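Local coordinates for peptidoglycan-recognition protein (Apis mellifera, PDB 5XZ3) that probably recognises bacterial peptidoglycan as an immune sensor of the honeybee, using a fold related to that of N-acetylmuramoyl-L-alanine amidases, at residues A[86-91]-A[128-133]. Sequence-based numbering, arbitrary orientation.
Sequences CGWNHE and ILCGKS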
ATOM      1  N   CYS A  86       4.400  -0.927  -7.024  1.00 29.04           N
ATOM      2  CA  CYS A  86       4.245  -1.911  -8.090  1.00 31.37           C
ATOM      3  C   CYS A  86       2.808  -1.964  -8.686  1.00 30.08           C
ATOM      4  O   CYS A  86       2.569  -2.617  -9.710  1.00 31.63           O
ATOM      5  CB  CYS A  86       4.828  -3.269  -7.683  1.00 33.16           C
ATOM      6  SG  CYS A  86       3.967  -4.066  -6.334  1.00 36.75           S
ATOM      7  N   GLY A  87       1.879  -1.229  -8.077  1.00 27.51           N
ATOM      8  CA  GLY A  87       0.552  -0.997  -8.654  1.00 26.61           C
ATOM      9  C   GLY A  87      -0.439  -2.137  -8.489  1.00 26.06           C
ATOM     10  O   GLY A  87      -0.179  -3.099  -7.746  1.00 25.84           O
ATOM     11  N   TRP A  88      -1.574  -2.018  -9.178  1.00 25.80           N
ATOM     12  CA  TRP A  88      -2.669  -2.995  -9.083  1.00 26.51           C
ATOM     13  C   TRP A  88      -2.316  -4.342  -9.732  1.00 26.88           C
ATOM     14  O   TRP A  88      -2.835  -5.375  -9.321  1.00 27.71           O
ATOM     15  CB  TRP A  88      -3.916  -2.486  -9.818  1.00 27.42           C
ATOM     16  CG  TRP A  88      -4.616  -1.288  -9.258  1.00 28.03           C
ATOM     17  CD1 TRP A  88      -4.775  -0.067  -9.867  1.00 29.02           C
ATOM     18  CD2 TRP A  88      -5.306  -1.203  -8.009  1.00 28.18           C
ATOM     19  NE1 TRP A  88      -5.504   0.772  -9.065  1.00 29.49           N
ATOM     20  CE2 TRP A  88      -5.843   0.105  -7.917  1.00 28.25           C
ATOM     21  CE3 TRP A  88      -5.502  -2.099  -6.940  1.00 27.64           C
ATOM     22  CZ2 TRP A  88      -6.577   0.537  -6.808  1.00 28.66           C
ATOM     23  CZ3 TRP A  88      -6.241  -1.668  -5.836  1.00 28.57           C
ATOM     24  CH2 TRP A  88      -6.757  -0.353  -5.779  1.00 27.87           C
ATOM     25  N   ASN A  89      -1.469  -4.316 -10.769  1.00 26.84           N
ATOM     26  CA  ASN A  89      -1.323  -5.474 -11.648  1.00 27.35           C
ATOM     27  C   ASN A  89      -0.086  -6.344 -11.452  1.00 27.48           C
ATOM     28  O   ASN A  89      -0.061  -7.457 -11.964  1.00 27.93           O
ATOM     29  CB  ASN A  89      -1.392  -5.061 -13.114  1.00 27.80           C
ATOM     30  CG  ASN A  89      -2.798  -4.769 -13.552  1.00 28.62           C
ATOM     31  OD1 ASN A  89      -3.625  -5.684 -13.743  1.00 31.07           O
ATOM     32  ND2 ASN A  89      -3.101  -3.505 -13.677  1.00 27.26           N
ATOM     33  N   HIS A  90       0.918  -5.843 -10.735  1.00 26.72           N
ATOM     34  CA  HIS A  90       2.204  -6.542 -10.632  1.00 27.97           C
ATOM     35  C   HIS A  90       2.387  -7.145  -9.256  1.00 28.11           C
ATOM     36  O   HIS A  90       2.138  -6.470  -8.259  1.00 29.04           O
ATOM     37  CB  HIS A  90       3.372  -5.591 -10.898  1.00 27.69           C
ATOM     38  CG  HIS A  90       3.309  -4.884 -12.210  1.00 29.39           C
ATOM     39  ND1 HIS A  90       4.113  -3.802 -12.494  1.00 30.07           N
ATOM     40  CD2 HIS A  90       2.522  -5.064 -13.300  1.00 29.74           C
ATOM     41  CE1 HIS A  90       3.844  -3.362 -13.711  1.00 30.81           C
ATOM     42  NE2 HIS A  90       2.889  -4.117 -14.224  1.00 30.83           N
ATOM     43  N   GLU A  91       2.819  -8.407  -9.194  1.00 30.06           N
ATOM     44  CA  GLU A  91       3.083  -9.078  -7.916  1.00 30.14           C
ATOM     45  C   GLU A  91       4.178  -8.322  -7.147  1.00 30.09           C
ATOM     46  O   GLU A  91       5.248  -8.043  -7.690  1.00 29.21           O
ATOM     47  CB  GLU A  91       3.480 -10.540  -8.171  1.00 33.34           C
ATOM     48  CG  GLU A  91       3.844 -11.338  -6.932  1.00 36.28           C
ATOM     49  CD  GLU A  91       4.482 -12.681  -7.237  1.00 40.08           C
ATOM     50  OE1 GLU A  91       4.153 -13.291  -8.294  1.00 41.36           O
ATOM     51  OE2 GLU A  91       5.296 -13.134  -6.392  1.00 41.91           O
ATOM     52  N   ILE A 128      -9.080   1.447  -1.558  1.00 25.33           N
ATOM     53  CA  ILE A 128      -9.738   0.151  -1.460  1.00 25.58           C
ATOM     54  C   ILE A 128     -11.067   0.178  -2.235  1.00 26.38           C
ATOM     55  O   ILE A 128     -11.328  -0.706  -3.076  1.00 25.33           O
ATOM     56  CB  ILE A 128      -9.895  -0.296   0.017  1.00 25.18           C
ATOM     57  CG1 ILE A 128      -8.509  -0.677   0.578  1.00 25.57           C
ATOM     58  CG2 ILE A 128     -10.844  -1.495   0.127  1.00 25.66           C
ATOM     59  CD1 ILE A 128      -8.406  -0.658   2.094  1.00 25.61           C
ATOM     60  N   LEU A 129     -11.867   1.209  -1.991  1.00 26.59           N
ATOM     61  CA  LEU A 129     -13.128   1.392  -2.724  1.00 28.00           C
ATOM     62  C   LEU A 129     -12.928   1.501  -4.241  1.00 28.52           C
ATOM     63  O   LEU A 129     -13.675   0.891  -4.994  1.00 28.52           O
ATOM     64  CB  LEU A 129     -13.916   2.591  -2.165  1.00 29.44           C
ATOM     65  CG  LEU A 129     -14.411   2.491  -0.694  1.00 30.19           C
ATOM     66  CD1 LEU A 129     -15.113   3.784  -0.291  1.00 31.68           C
ATOM     67  CD2 LEU A 129     -15.339   1.304  -0.440  1.00 31.27           C
ATOM     68  N   CYS A 130     -11.922   2.264  -4.675  1.00 28.70           N
ATOM     69  CA  CYS A 130     -11.544   2.342  -6.091  1.00 30.34           C
ATOM     70  C   CYS A 130     -11.261   0.978  -6.710  1.00 27.94           C
ATOM     71  O   CYS A 130     -11.779   0.669  -7.790  1.00 27.74           O
ATOM     72  CB  CYS A 130     -10.326   3.240  -6.284  1.00 34.01           C
ATOM     73  SG  CYS A 130      -9.708   3.202  -7.982  1.00 45.59           S
ATOM     74  N   GLY A 131     -10.436   0.178  -6.032  1.00 25.46           N
ATOM     75  CA  GLY A 131     -10.138  -1.192  -6.470  1.00 24.61           C
ATOM     76  C   GLY A 131     -11.372  -2.069  -6.606  1.00 24.70           C
ATOM     77  O   GLY A 131     -11.500  -2.827  -7.582  1.00 23.65           O
ATOM     78  N   LYS A 132     -12.277  -1.976  -5.626  1.00 24.98           N
ATOM     79  CA  LYS A 132     -13.541  -2.710  -5.688  1.00 26.72           C
ATOM     80  C   LYS A 132     -14.381  -2.193  -6.856  1.00 27.57           C
ATOM     81  O   LYS A 132     -14.889  -2.982  -7.654  1.00 27.43           O
ATOM     82  CB  LYS A 132     -14.329  -2.572  -4.387  1.00 27.94           C
ATOM     83  CG  LYS A 132     -13.674  -3.216  -3.190  1.00 28.41           C
ATOM     84  CD  LYS A 132     -14.535  -3.131  -1.917  1.00 29.58           C
ATOM     85  CE  LYS A 132     -15.646  -4.174  -1.933  1.00 31.40           C
ATOM     86  NZ  LYS A 132     -16.325  -4.333  -0.603  1.00 32.24           N
ATOM     87  N   SER A 133     -14.456  -0.863  -6.990  1.00 27.86           N
ATOM     88  CA  SER A 133     -15.268  -0.224  -8.027  1.00 29.43           C
ATOM     89  C   SER A 133     -14.848  -0.636  -9.435  1.00 29.82           C
ATOM     90  O   SER A 133     -15.700  -0.797 -10.312  1.00 30.14           O
ATOM     91  CB  SER A 133     -15.239   1.301  -7.909  1.00 29.74           C
ATOM     92  OG  SER A 133     -16.128   1.881  -8.869  1.00 31.76           O
TER
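Trp88 reaching across to Gly131 is a worked example of how one large aromatic side chain can tie a loop to a helix with no polar bond between them. The setting is the amidase-like alpha/beta fold of peptidoglycan-recognition proteins, a central mixed sheet with helices packed on it. Segment 86-91 belongs to the loop between strands 82-84 and 102-107, and segment 128-133 is the last part of helix 118-133.

The contact is van der Waals packing, with no hydrogen bond across it, and the benzo half of the indole does the touching. CH2 of Trp88 comes to 3.6 Å from CA of Gly131, the closest approach between the segments, while CZ3 lies 4.0 Å from the same CA. The ring meets the helix obliquely. Gly131 presents bare backbone to it, and CH2 of Trp88 also lies 3.7 Å from N of Gly131. With CG beside the backbone N (chi1 -67°) and therefore anti to the carbonyl carbon, the indole extends from the loop and bridges a backbone gap of 8.1 Å between the CA atoms of Trp88 and Gly131. Elsewhere, the indole meets Phe74 edge-to-face and packs on Ile103 of strand 102-107, and so the ring touches strand and helix alike.

Backbone hydrogen bonds hold both ends of this bridge. Gly87 pairs with Ser73 and Asn89 with Leu27 on the loop side, and Gly131 with Leu137 beyond the helix. Within the helical turn, Lys132 N donates to Ile128 O at 3.0 Å.

A second, looser apolar touch completes the contact: the sulfur SG of Cys130, whose side chain also touches Cys7, lies 4.3 Å from CZ2 of Trp88.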